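Local coordinates for protein Two-component response regulator yesN (Fusobacterium nucleatum, PDB 3LSG) that probably binds specific DNA sequences and regulates transcription as the output half of a two-component system, here represented by its C-terminal AraC-type helix-turn-helix domain, at residues A[57-71]-A[89-102]. Numbering follows the deposited sequence.
With PO4 (phosphate ion), chain F.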
HETATM    1  N   MSE A  57      -0.979  -4.258  12.131  1.00 19.43           N
HETATM    2  CA  MSE A  57      -2.274  -4.325  12.809  1.00 17.44           C
HETATM    3  C   MSE A  57      -2.148  -4.895  14.227  1.00 18.77           C
HETATM    4  O   MSE A  57      -2.798  -4.429  15.168  1.00 20.63           O
HETATM    5  CB  MSE A  57      -3.267  -5.177  11.999  1.00 17.21           C
HETATM    6  CG  MSE A  57      -3.682  -4.576  10.650  1.00 20.38           C
HETATM    7 SE   MSE A  57      -4.405  -2.758  10.757  0.85 31.77          SE
HETATM    8  CE  MSE A  57      -2.796  -1.661  10.654  1.00 23.97           C
ATOM      9  N   GLU A  58      -1.314  -5.917  14.380  1.00 18.86           N
ATOM     10  CA  GLU A  58      -1.103  -6.491  15.694  1.00 20.16           C
ATOM     11  C   GLU A  58      -0.479  -5.471  16.641  1.00 23.98           C
ATOM     12  O   GLU A  58      -0.878  -5.383  17.797  1.00 23.92           O
ATOM     13  CB  GLU A  58      -0.296  -7.792  15.603  1.00 29.62           C
ATOM     14  CG  GLU A  58      -1.127  -8.919  14.968  1.00 32.45           C
ATOM     15  CD  GLU A  58      -0.345 -10.190  14.634  1.00 37.97           C
ATOM     16  OE1 GLU A  58       0.907 -10.181  14.651  1.00 35.44           O
ATOM     17  OE2 GLU A  58      -1.006 -11.208  14.335  1.00 37.09           O
ATOM     18  N   LYS A  59       0.465  -4.675  16.144  1.00 19.73           N
ATOM     19  CA  LYS A  59       1.055  -3.615  16.952  1.00 18.34           C
ATOM     20  C   LYS A  59       0.009  -2.523  17.234  1.00 16.31           C
ATOM     21  O   LYS A  59      -0.053  -1.993  18.330  1.00 21.07           O
ATOM     22  CB  LYS A  59       2.287  -3.029  16.264  1.00 21.37           C
ATOM     23  CG  LYS A  59       3.040  -1.961  17.052  1.00 20.43           C
ATOM     24  CD  LYS A  59       3.400  -2.443  18.453  1.00 33.11           C
ATOM     25  CE  LYS A  59       4.501  -1.571  19.081  1.00 37.81           C
ATOM     26  NZ  LYS A  59       4.901  -2.050  20.434  1.00 45.93           N
ATOM     27  N   ALA A  60      -0.839  -2.221  16.255  1.00 18.62           N
ATOM     28  CA  ALA A  60      -1.879  -1.219  16.451  1.00 19.96           C
ATOM     29  C   ALA A  60      -2.804  -1.666  17.577  1.00 22.93           C
ATOM     30  O   ALA A  60      -3.142  -0.890  18.473  1.00 21.38           O
ATOM     31  CB  ALA A  60      -2.655  -1.012  15.176  1.00 18.77           C
ATOM     32  N   LYS A  61      -3.203  -2.933  17.525  1.00 24.69           N
ATOM     33  CA  LYS A  61      -4.018  -3.533  18.576  1.00 21.76           C
ATOM     34  C   LYS A  61      -3.383  -3.335  19.949  1.00 19.59           C
ATOM     35  O   LYS A  61      -4.028  -2.885  20.891  1.00 21.00           O
ATOM     36  CB  LYS A  61      -4.207  -5.029  18.304  1.00 23.21           C
ATOM     37  CG  LYS A  61      -4.926  -5.773  19.433  1.00 32.56           C
ATOM     38  CD  LYS A  61      -5.107  -7.253  19.112  1.00 31.08           C
ATOM     39  CE  LYS A  61      -5.412  -8.059  20.369  1.00 38.61           C
ATOM     40  NZ  LYS A  61      -5.689  -9.488  20.039  1.00 43.32           N
ATOM     41  N   LEU A  62      -2.106  -3.667  20.049  1.00 23.24           N
ATOM     42  CA  LEU A  62      -1.374  -3.545  21.301  1.00 25.45           C
ATOM     43  C   LEU A  62      -1.417  -2.110  21.836  1.00 24.63           C
ATOM     44  O   LEU A  62      -1.739  -1.877  23.001  1.00 24.70           O
ATOM     45  CB  LEU A  62       0.070  -4.036  21.111  1.00 26.53           C
ATOM     46  CG  LEU A  62       1.035  -3.963  22.288  1.00 35.07           C
ATOM     47  CD1 LEU A  62       0.427  -4.605  23.534  1.00 42.76           C
ATOM     48  CD2 LEU A  62       2.377  -4.615  21.947  1.00 39.58           C
ATOM     49  N   LEU A  63      -1.109  -1.146  20.986  1.00 17.06           N
ATOM     50  CA  LEU A  63      -1.107   0.253  21.411  1.00 24.30           C
ATOM     51  C   LEU A  63      -2.496   0.761  21.814  1.00 23.51           C
ATOM     52  O   LEU A  63      -2.644   1.507  22.788  1.00 22.93           O
ATOM     53  CB  LEU A  63      -0.533   1.127  20.299  1.00 23.38           C
ATOM     54  CG  LEU A  63       0.936   0.872  19.959  1.00 23.69           C
ATOM     55  CD1 LEU A  63       1.328   1.654  18.722  1.00 24.78           C
ATOM     56  CD2 LEU A  63       1.842   1.255  21.118  1.00 26.76           C
ATOM     57  N   LEU A  64      -3.516   0.375  21.056  1.00 22.10           N
ATOM     58  CA  LEU A  64      -4.883   0.760  21.398  1.00 23.58           C
ATOM     59  C   LEU A  64      -5.297   0.296  22.792  1.00 23.32           C
ATOM     60  O   LEU A  64      -5.957   1.022  23.511  1.00 25.10           O
ATOM     61  CB  LEU A  64      -5.860   0.186  20.396  1.00 18.41           C
ATOM     62  CG  LEU A  64      -5.801   0.854  19.035  1.00 18.47           C
ATOM     63  CD1 LEU A  64      -6.529   0.000  18.035  1.00 15.67           C
ATOM     64  CD2 LEU A  64      -6.428   2.250  19.129  1.00 17.26           C
ATOM     65  N   LEU A  65      -4.897  -0.912  23.164  1.00 23.93           N
ATOM     66  CA  LEU A  65      -5.320  -1.502  24.428  1.00 26.96           C
ATOM     67  C   LEU A  65      -4.433  -1.103  25.601  1.00 30.80           C
ATOM     68  O   LEU A  65      -4.850  -1.195  26.754  1.00 33.43           O
ATOM     69  CB  LEU A  65      -5.372  -3.031  24.312  1.00 28.42           C
ATOM     70  CG  LEU A  65      -6.405  -3.585  23.329  1.00 32.94           C
ATOM     71  CD1 LEU A  65      -6.286  -5.099  23.220  1.00 41.51           C
ATOM     72  CD2 LEU A  65      -7.819  -3.196  23.738  1.00 35.80           C
ATOM     73  N   THR A  66      -3.216  -0.649  25.320  1.00 25.97           N
ATOM     74  CA  THR A  66      -2.275  -0.398  26.405  1.00 24.61           C
ATOM     75  C   THR A  66      -1.920   1.074  26.587  1.00 28.80           C
ATOM     76  O   THR A  66      -1.240   1.428  27.548  1.00 32.11           O
ATOM     77  CB  THR A  66      -0.982  -1.213  26.241  1.00 25.62           C
ATOM     78  OG1 THR A  66      -0.396  -0.925  24.969  1.00 28.45           O
ATOM     79  CG2 THR A  66      -1.279  -2.711  26.334  1.00 31.05           C
ATOM     80  N   THR A  67      -2.371   1.928  25.674  1.00 27.43           N
ATOM     81  CA  THR A  67      -2.044   3.350  25.754  1.00 29.91           C
ATOM     82  C   THR A  67      -3.256   4.234  25.508  1.00 30.13           C
ATOM     83  O   THR A  67      -4.344   3.748  25.192  1.00 27.79           O
ATOM     84  CB  THR A  67      -0.981   3.755  24.714  1.00 30.92           C
ATOM     85  OG1 THR A  67      -1.594   3.873  23.424  1.00 28.43           O
ATOM     86  CG2 THR A  67       0.155   2.737  24.649  1.00 34.45           C
ATOM     87  N   GLU A  68      -3.039   5.542  25.631  1.00 23.05           N
ATOM     88  CA  GLU A  68      -4.054   6.550  25.338  1.00 32.37           C
ATOM     89  C   GLU A  68      -3.692   7.327  24.075  1.00 29.14           C
ATOM     90  O   GLU A  68      -4.260   8.385  23.800  1.00 26.59           O
ATOM     91  CB  GLU A  68      -4.193   7.518  26.519  1.00 44.18           C
ATOM     92  CG  GLU A  68      -4.619   6.845  27.816  1.00 55.99           C
ATOM     93  CD  GLU A  68      -5.970   6.163  27.689  1.00 69.01           C
ATOM     94  OE1 GLU A  68      -6.903   6.795  27.144  1.00 70.62           O
ATOM     95  OE2 GLU A  68      -6.094   4.997  28.131  1.00 75.16           O
ATOM     96  N   LEU A  69      -2.750   6.792  23.306  1.00 28.46           N
ATOM     97  CA  LEU A  69      -2.355   7.406  22.040  1.00 28.51           C
ATOM     98  C   LEU A  69      -3.545   7.646  21.108  1.00 27.67           C
ATOM     99  O   LEU A  69      -4.444   6.810  21.009  1.00 21.13           O
ATOM    100  CB  LEU A  69      -1.318   6.528  21.327  1.00 21.40           C
ATOM    101  CG  LEU A  69       0.020   6.327  22.031  1.00 25.14           C
ATOM    102  CD1 LEU A  69       0.807   5.263  21.299  1.00 24.01           C
ATOM    103  CD2 LEU A  69       0.801   7.646  22.111  1.00 33.24           C
ATOM    104  N   LYS A  70      -3.535   8.783  20.413  1.00 26.36           N
ATOM    105  CA  LYS A  70      -4.526   9.072  19.370  1.00 19.89           C
ATOM    106  C   LYS A  70      -4.267   8.229  18.121  1.00 25.49           C
ATOM    107  O   LYS A  70      -3.162   7.709  17.919  1.00 23.68           O
ATOM    108  CB  LYS A  70      -4.496  10.569  19.002  1.00 20.33           C
ATOM    109  CG  LYS A  70      -4.778  11.502  20.185  1.00 23.43           C
ATOM    110  CD  LYS A  70      -6.248  11.366  20.580  1.00 36.20           C
ATOM    111  CE  LYS A  70      -6.519  11.786  21.993  1.00 43.72           C
ATOM    112  NZ  LYS A  70      -7.909  11.384  22.350  1.00 49.10           N
ATOM    113  N   ASN A  71      -5.285   8.088  17.277  1.00 19.33           N
ATOM    114  CA  ASN A  71      -5.128   7.325  16.036  1.00 18.21           C
ATOM    115  C   ASN A  71      -3.967   7.828  15.189  1.00 18.04           C
ATOM    116  O   ASN A  71      -3.221   7.029  14.653  1.00 21.79           O
ATOM    117  CB  ASN A  71      -6.432   7.308  15.222  1.00 20.96           C
ATOM    118  CG  ASN A  71      -7.516   6.470  15.888  1.00 27.20           C
ATOM    119  OD1 ASN A  71      -7.214   5.561  16.654  1.00 25.61           O
ATOM    120  ND2 ASN A  71      -8.776   6.755  15.578  1.00 27.71           N
ATOM    121  N   LYS A  89      -7.595   0.396   6.862  1.00 19.97           N
ATOM    122  CA  LYS A  89      -6.971  -0.928   6.894  1.00 19.91           C
ATOM    123  C   LYS A  89      -7.362  -1.655   8.184  1.00 19.78           C
ATOM    124  O   LYS A  89      -7.676  -2.841   8.164  1.00 16.90           O
ATOM    125  CB  LYS A  89      -5.438  -0.836   6.772  1.00 22.59           C
ATOM    126  CG  LYS A  89      -4.920  -0.462   5.375  1.00 24.77           C
ATOM    127  CD  LYS A  89      -5.249  -1.558   4.367  1.00 32.51           C
ATOM    128  CE  LYS A  89      -4.489  -1.382   3.066  1.00 37.15           C
ATOM    129  NZ  LYS A  89      -5.000  -2.317   2.018  1.00 39.77           N
ATOM    130  N   PHE A  90      -7.331  -0.933   9.308  1.00 16.97           N
ATOM    131  CA  PHE A  90      -7.664  -1.508  10.598  1.00 19.55           C
ATOM    132  C   PHE A  90      -9.092  -2.047  10.565  1.00 19.08           C
ATOM    133  O   PHE A  90      -9.369  -3.154  11.039  1.00 21.40           O
ATOM    134  CB  PHE A  90      -7.540  -0.448  11.701  1.00 19.38           C
ATOM    135  CG  PHE A  90      -7.671  -1.008  13.092  1.00 24.10           C
ATOM    136  CD1 PHE A  90      -6.543  -1.297  13.850  1.00 18.82           C
ATOM    137  CD2 PHE A  90      -8.920  -1.251  13.638  1.00 17.30           C
ATOM    138  CE1 PHE A  90      -6.661  -1.825  15.144  1.00 18.71           C
ATOM    139  CE2 PHE A  90      -9.045  -1.763  14.927  1.00 20.27           C
ATOM    140  CZ  PHE A  90      -7.919  -2.060  15.676  1.00 19.46           C
ATOM    141  N   LYS A  91     -10.003  -1.254  10.012  1.00 16.54           N
ATOM    142  CA  LYS A  91     -11.396  -1.655   9.967  1.00 21.70           C
ATOM    143  C   LYS A  91     -11.589  -2.878   9.067  1.00 24.90           C
ATOM    144  O   LYS A  91     -12.430  -3.719   9.325  1.00 23.39           O
ATOM    145  CB  LYS A  91     -12.300  -0.511   9.502  1.00 23.03           C
ATOM    146  CG  LYS A  91     -13.778  -0.919   9.534  1.00 31.08           C
ATOM    147  CD  LYS A  91     -14.722   0.247   9.337  1.00 41.15           C
ATOM    148  CE  LYS A  91     -16.164  -0.237   9.380  1.00 43.60           C
ATOM    149  NZ  LYS A  91     -17.123   0.813   8.964  1.00 45.11           N
ATOM    150  N   LYS A  92     -10.820  -2.975   7.999  1.00 18.85           N
ATOM    151  CA  LYS A  92     -10.932  -4.160   7.145  1.00 19.98           C
ATOM    152  C   LYS A  92     -10.355  -5.375   7.857  1.00 25.99           C
ATOM    153  O   LYS A  92     -10.863  -6.493   7.714  1.00 25.00           O
ATOM    154  CB  LYS A  92     -10.222  -3.948   5.809  1.00 25.94           C
ATOM    155  CG  LYS A  92     -10.992  -3.056   4.845  1.00 32.92           C
ATOM    156  CD  LYS A  92     -10.522  -3.295   3.417  1.00 46.99           C
ATOM    157  CE  LYS A  92     -10.949  -2.175   2.485  1.00 53.95           C
ATOM    158  NZ  LYS A  92     -10.149  -0.941   2.710  1.00 57.22           N
ATOM    159  N   TYR A  93      -9.302  -5.152   8.642  1.00 24.35           N
ATOM    160  CA  TYR A  93      -8.629  -6.254   9.329  1.00 22.17           C
ATOM    161  C   TYR A  93      -9.429  -6.749  10.555  1.00 24.31           C
ATOM    162  O   TYR A  93      -9.636  -7.962  10.744  1.00 20.58           O
ATOM    163  CB  TYR A  93      -7.194  -5.841   9.712  1.00 21.90           C
ATOM    164  CG  TYR A  93      -6.307  -6.995  10.152  1.00 21.96           C
ATOM    165  CD1 TYR A  93      -5.519  -7.691   9.232  1.00 22.78           C
ATOM    166  CD2 TYR A  93      -6.267  -7.389  11.474  1.00 20.34           C
ATOM    167  CE1 TYR A  93      -4.705  -8.747   9.635  1.00 29.90           C
ATOM    168  CE2 TYR A  93      -5.471  -8.437  11.890  1.00 25.33           C
ATOM    169  CZ  TYR A  93      -4.685  -9.112  10.971  1.00 32.89           C
ATOM    170  OH  TYR A  93      -3.896 -10.159  11.399  1.00 34.21           O
ATOM    171  N   TYR A  94      -9.908  -5.818  11.370  1.00 19.78           N
ATOM    172  CA  TYR A  94     -10.600  -6.198  12.603  1.00 22.46           C
ATOM    173  C   TYR A  94     -12.125  -6.060  12.522  1.00 23.29           C
ATOM    174  O   TYR A  94     -12.838  -6.396  13.472  1.00 22.69           O
ATOM    175  CB  TYR A  94     -10.042  -5.388  13.775  1.00 22.52           C
ATOM    176  CG  TYR A  94      -8.628  -5.779  14.169  1.00 24.48           C
ATOM    177  CD1 TYR A  94      -8.366  -7.032  14.746  1.00 31.50           C
ATOM    178  CD2 TYR A  94      -7.560  -4.905  13.980  1.00 19.52           C
ATOM    179  CE1 TYR A  94      -7.080  -7.394  15.129  1.00 32.57           C
ATOM    180  CE2 TYR A  94      -6.263  -5.262  14.359  1.00 22.33           C
ATOM    181  CZ  TYR A  94      -6.029  -6.497  14.933  1.00 28.14           C
ATOM    182  OH  TYR A  94      -4.746  -6.849  15.296  1.00 24.10           O
ATOM    183  N   GLN A  95     -12.616  -5.564  11.384  1.00 20.08           N
ATOM    184  CA  GLN A  95     -14.043  -5.349  11.163  1.00 19.08           C
ATOM    185  C   GLN A  95     -14.678  -4.220  11.997  1.00 26.29           C
ATOM    186  O   GLN A  95     -15.867  -3.943  11.847  1.00 24.48           O
ATOM    187  CB  GLN A  95     -14.812  -6.671  11.320  1.00 26.54           C
ATOM    188  CG  GLN A  95     -14.249  -7.798  10.397  1.00 24.42           C
ATOM    189  CD  GLN A  95     -15.097  -9.075  10.437  1.00 34.06           C
ATOM    190  OE1 GLN A  95     -15.990  -9.225  11.281  1.00 36.51           O
ATOM    191  NE2 GLN A  95     -14.816 -10.000   9.522  1.00 34.08           N
ATOM    192  N   ILE A  96     -13.896  -3.579  12.870  1.00 23.58           N
ATOM    193  CA  ILE A  96     -14.345  -2.358  13.560  1.00 21.87           C
ATOM    194  C   ILE A  96     -13.220  -1.305  13.530  1.00 16.75           C
ATOM    195  O   ILE A  96     -12.094  -1.626  13.182  1.00 19.64           O
ATOM    196  CB  ILE A  96     -14.773  -2.617  15.025  1.00 19.99           C
ATOM    197  CG1 ILE A  96     -13.598  -3.163  15.845  1.00 21.24           C
ATOM    198  CG2 ILE A  96     -16.011  -3.557  15.098  1.00 19.41           C
ATOM    199  CD1 ILE A  96     -13.983  -3.514  17.310  1.00 19.95           C
ATOM    200  N   THR A  97     -13.534  -0.061  13.893  1.00 19.65           N
ATOM    201  CA  THR A  97     -12.543   1.016  13.846  1.00 20.19           C
ATOM    202  C   THR A  97     -11.634   0.973  15.076  1.00 17.72           C
ATOM    203  O   THR A  97     -11.951   0.308  16.067  1.00 20.95           O
ATOM    204  CB  THR A  97     -13.220   2.403  13.801  1.00 18.28           C
ATOM    205  OG1 THR A  97     -13.915   2.612  15.030  1.00 26.06           O
ATOM    206  CG2 THR A  97     -14.232   2.481  12.654  1.00 21.42           C
ATOM    207  N   PRO A  98     -10.494   1.681  15.013  1.00 17.33           N
ATOM    208  CA  PRO A  98      -9.621   1.773  16.183  1.00 17.74           C
ATOM    209  C   PRO A  98     -10.347   2.333  17.395  1.00 21.00           C
ATOM    210  O   PRO A  98     -10.212   1.784  18.481  1.00 19.87           O
ATOM    211  CB  PRO A  98      -8.522   2.729  15.711  1.00 19.59           C
ATOM    212  CG  PRO A  98      -8.389   2.401  14.247  1.00 18.25           C
ATOM    213  CD  PRO A  98      -9.813   2.138  13.780  1.00 11.81           C
ATOM    214  N   LYS A  99     -11.129   3.389  17.211  1.00 19.35           N
ATOM    215  CA  LYS A  99     -11.890   3.934  18.330  1.00 23.50           C
ATOM    216  C   LYS A  99     -12.799   2.856  18.878  1.00 23.69           C
ATOM    217  O   LYS A  99     -12.869   2.645  20.093  1.00 28.99           O
ATOM    218  CB  LYS A  99     -12.737   5.128  17.873  1.00 31.04           C
ATOM    219  CG  LYS A  99     -13.123   6.104  18.973  1.00 40.30           C
ATOM    220  CD  LYS A  99     -13.712   5.416  20.192  1.00 48.06           C
ATOM    221  CE  LYS A  99     -12.683   5.302  21.325  1.00 50.83           C
ATOM    222  NZ  LYS A  99     -13.217   4.583  22.521  1.00 51.83           N
ATOM    223  N   GLN A 100     -13.517   2.172  17.991  1.00 16.71           N
ATOM    224  CA  GLN A 100     -14.503   1.187  18.448  1.00 19.87           C
ATOM    225  C   GLN A 100     -13.774   0.058  19.173  1.00 20.48           C
ATOM    226  O   GLN A 100     -14.292  -0.546  20.119  1.00 22.96           O
ATOM    227  CB  GLN A 100     -15.321   0.634  17.262  1.00 20.11           C
ATOM    228  CG  GLN A 100     -16.300   1.651  16.665  1.00 23.81           C
ATOM    229  CD  GLN A 100     -16.866   1.242  15.284  1.00 29.25           C
ATOM    230  OE1 GLN A 100     -16.318   0.389  14.596  1.00 29.17           O
ATOM    231  NE2 GLN A 100     -17.966   1.866  14.891  1.00 41.48           N
ATOM    232  N   TYR A 101     -12.551  -0.208  18.734  1.00 26.34           N
ATOM    233  CA  TYR A 101     -11.760  -1.282  19.321  1.00 26.39           C
ATOM    234  C   TYR A 101     -11.481  -1.010  20.802  1.00 23.83           C
ATOM    235  O   TYR A 101     -11.313  -1.938  21.595  1.00 23.15           O
ATOM    236  CB  TYR A 101     -10.439  -1.445  18.559  1.00 27.52           C
ATOM    237  CG  TYR A 101      -9.835  -2.800  18.754  1.00 27.41           C
ATOM    238  CD1 TYR A 101     -10.222  -3.875  17.947  1.00 30.86           C
ATOM    239  CD2 TYR A 101      -8.902  -3.030  19.755  1.00 26.06           C
ATOM    240  CE1 TYR A 101      -9.686  -5.133  18.126  1.00 38.21           C
ATOM    241  CE2 TYR A 101      -8.360  -4.294  19.951  1.00 33.11           C
ATOM    242  CZ  TYR A 101      -8.756  -5.342  19.128  1.00 40.88           C
ATOM    243  OH  TYR A 101      -8.225  -6.601  19.298  1.00 46.43           O
ATOM    244  N   ARG A 102     -11.438   0.267  21.168  1.00 22.65           N
ATOM    245  CA  ARG A 102     -11.237   0.669  22.560  1.00 23.92           C
ATOM    246  C   ARG A 102     -12.529   0.677  23.374  1.00 27.80           C
ATOM    247  O   ARG A 102     -12.501   0.890  24.576  1.00 35.43           O
ATOM    248  CB  ARG A 102     -10.619   2.069  22.619  1.00 28.41           C
ATOM    249  CG  ARG A 102      -9.176   2.116  22.209  1.00 30.87           C
ATOM    250  CD  ARG A 102      -8.657   3.540  22.055  1.00 32.17           C
ATOM    251  NE  ARG A 102      -7.278   3.627  22.539  1.00 32.74           N
ATOM    252  CZ  ARG A 102      -6.371   4.493  22.099  1.00 27.41           C
ATOM    253  NH1 ARG A 102      -6.675   5.363  21.146  1.00 30.36           N
ATOM    254  NH2 ARG A 102      -5.150   4.478  22.606  1.00 20.93           N
TER
HETATM  255  P   PO4 F   1      -2.013  -1.657  -0.162  1.00 38.39           P
HETATM  256  O1  PO4 F   1      -1.154  -2.764   0.382  1.00 41.54           O
HETATM  257  O2  PO4 F   1      -1.701  -1.407  -1.614  1.00 43.82           O
HETATM  258  O3  PO4 F   1      -3.464  -2.062  -0.025  1.00 34.31           O
HETATM  259  O4  PO4 F   1      -1.750  -0.397   0.623  1.00 44.24           O
HETATM  260  O   HOH W   1      -3.688 -10.896  13.991  1.00 32.07           O
HETATM  261  O   HOH W   2      -8.966   5.225  19.014  1.00 24.22           O
HETATM  262  O   HOH W   3     -11.418   5.208  14.990  1.00 25.54           O
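Met57, a selenomethionine here, enters segment 89-102 as a knob into a hole formed by Lys89, Phe90, Tyr93 and Tyr94. Its CB and CG lie over one face of the Tyr93 ring, CB 3.9 Å from the centroid in a CH-pi contact. Bends at chi2 and chi3 then turn SE back against the helix backbone, 3.5 Å from Phe90 CA; a long, flexible, unbranched chain suits such a curved path. Further along, Ala60 is small enough to let the Phe90 ring edge come close, and Leu64 divides its branches: CD1 packs 3.4 Å from Phe90 CE1, while CD2 reaches Pro98 and Arg102. Phe90 is itself clamped between Pro98 on one face and Tyr94 on the other. The segments 57-66 and 89-94 of helices 48-66 and 83-94 run at 96° to each other within the AraC-type DNA-binding domain, and the short helix 98-101 closes this side of the core. Thr97 and Gln100 start that helix with a capping box. At its outer side Tyr101 lies against the aliphatic part of Lys61, with its ring edge turned to Leu65, a greasy stem and a branched side chain suiting a half-exposed ring. Arg102 binds carbonyls at and just beyond the C-terminal end of helix 48-66. Its NE donates to Leu64 O (3.1 Å) on a lone pair, NH2 meets Thr67 O (2.8 Å) from above the carbonyl plane, and NH1 (2.7 Å) and NH2 together grip Leu69 O end-on. Arginine suits the place because its flat head carries several diverging N-H groups, and Leu64 CD2 covers one face of it. Thr67 OG1 accepts from Leu69 N in an ST turn, in the turn that carries the Thr67 and Leu69 carbonyls. Beyond, a water joins Arg102 NH1 to Asn71 OD1.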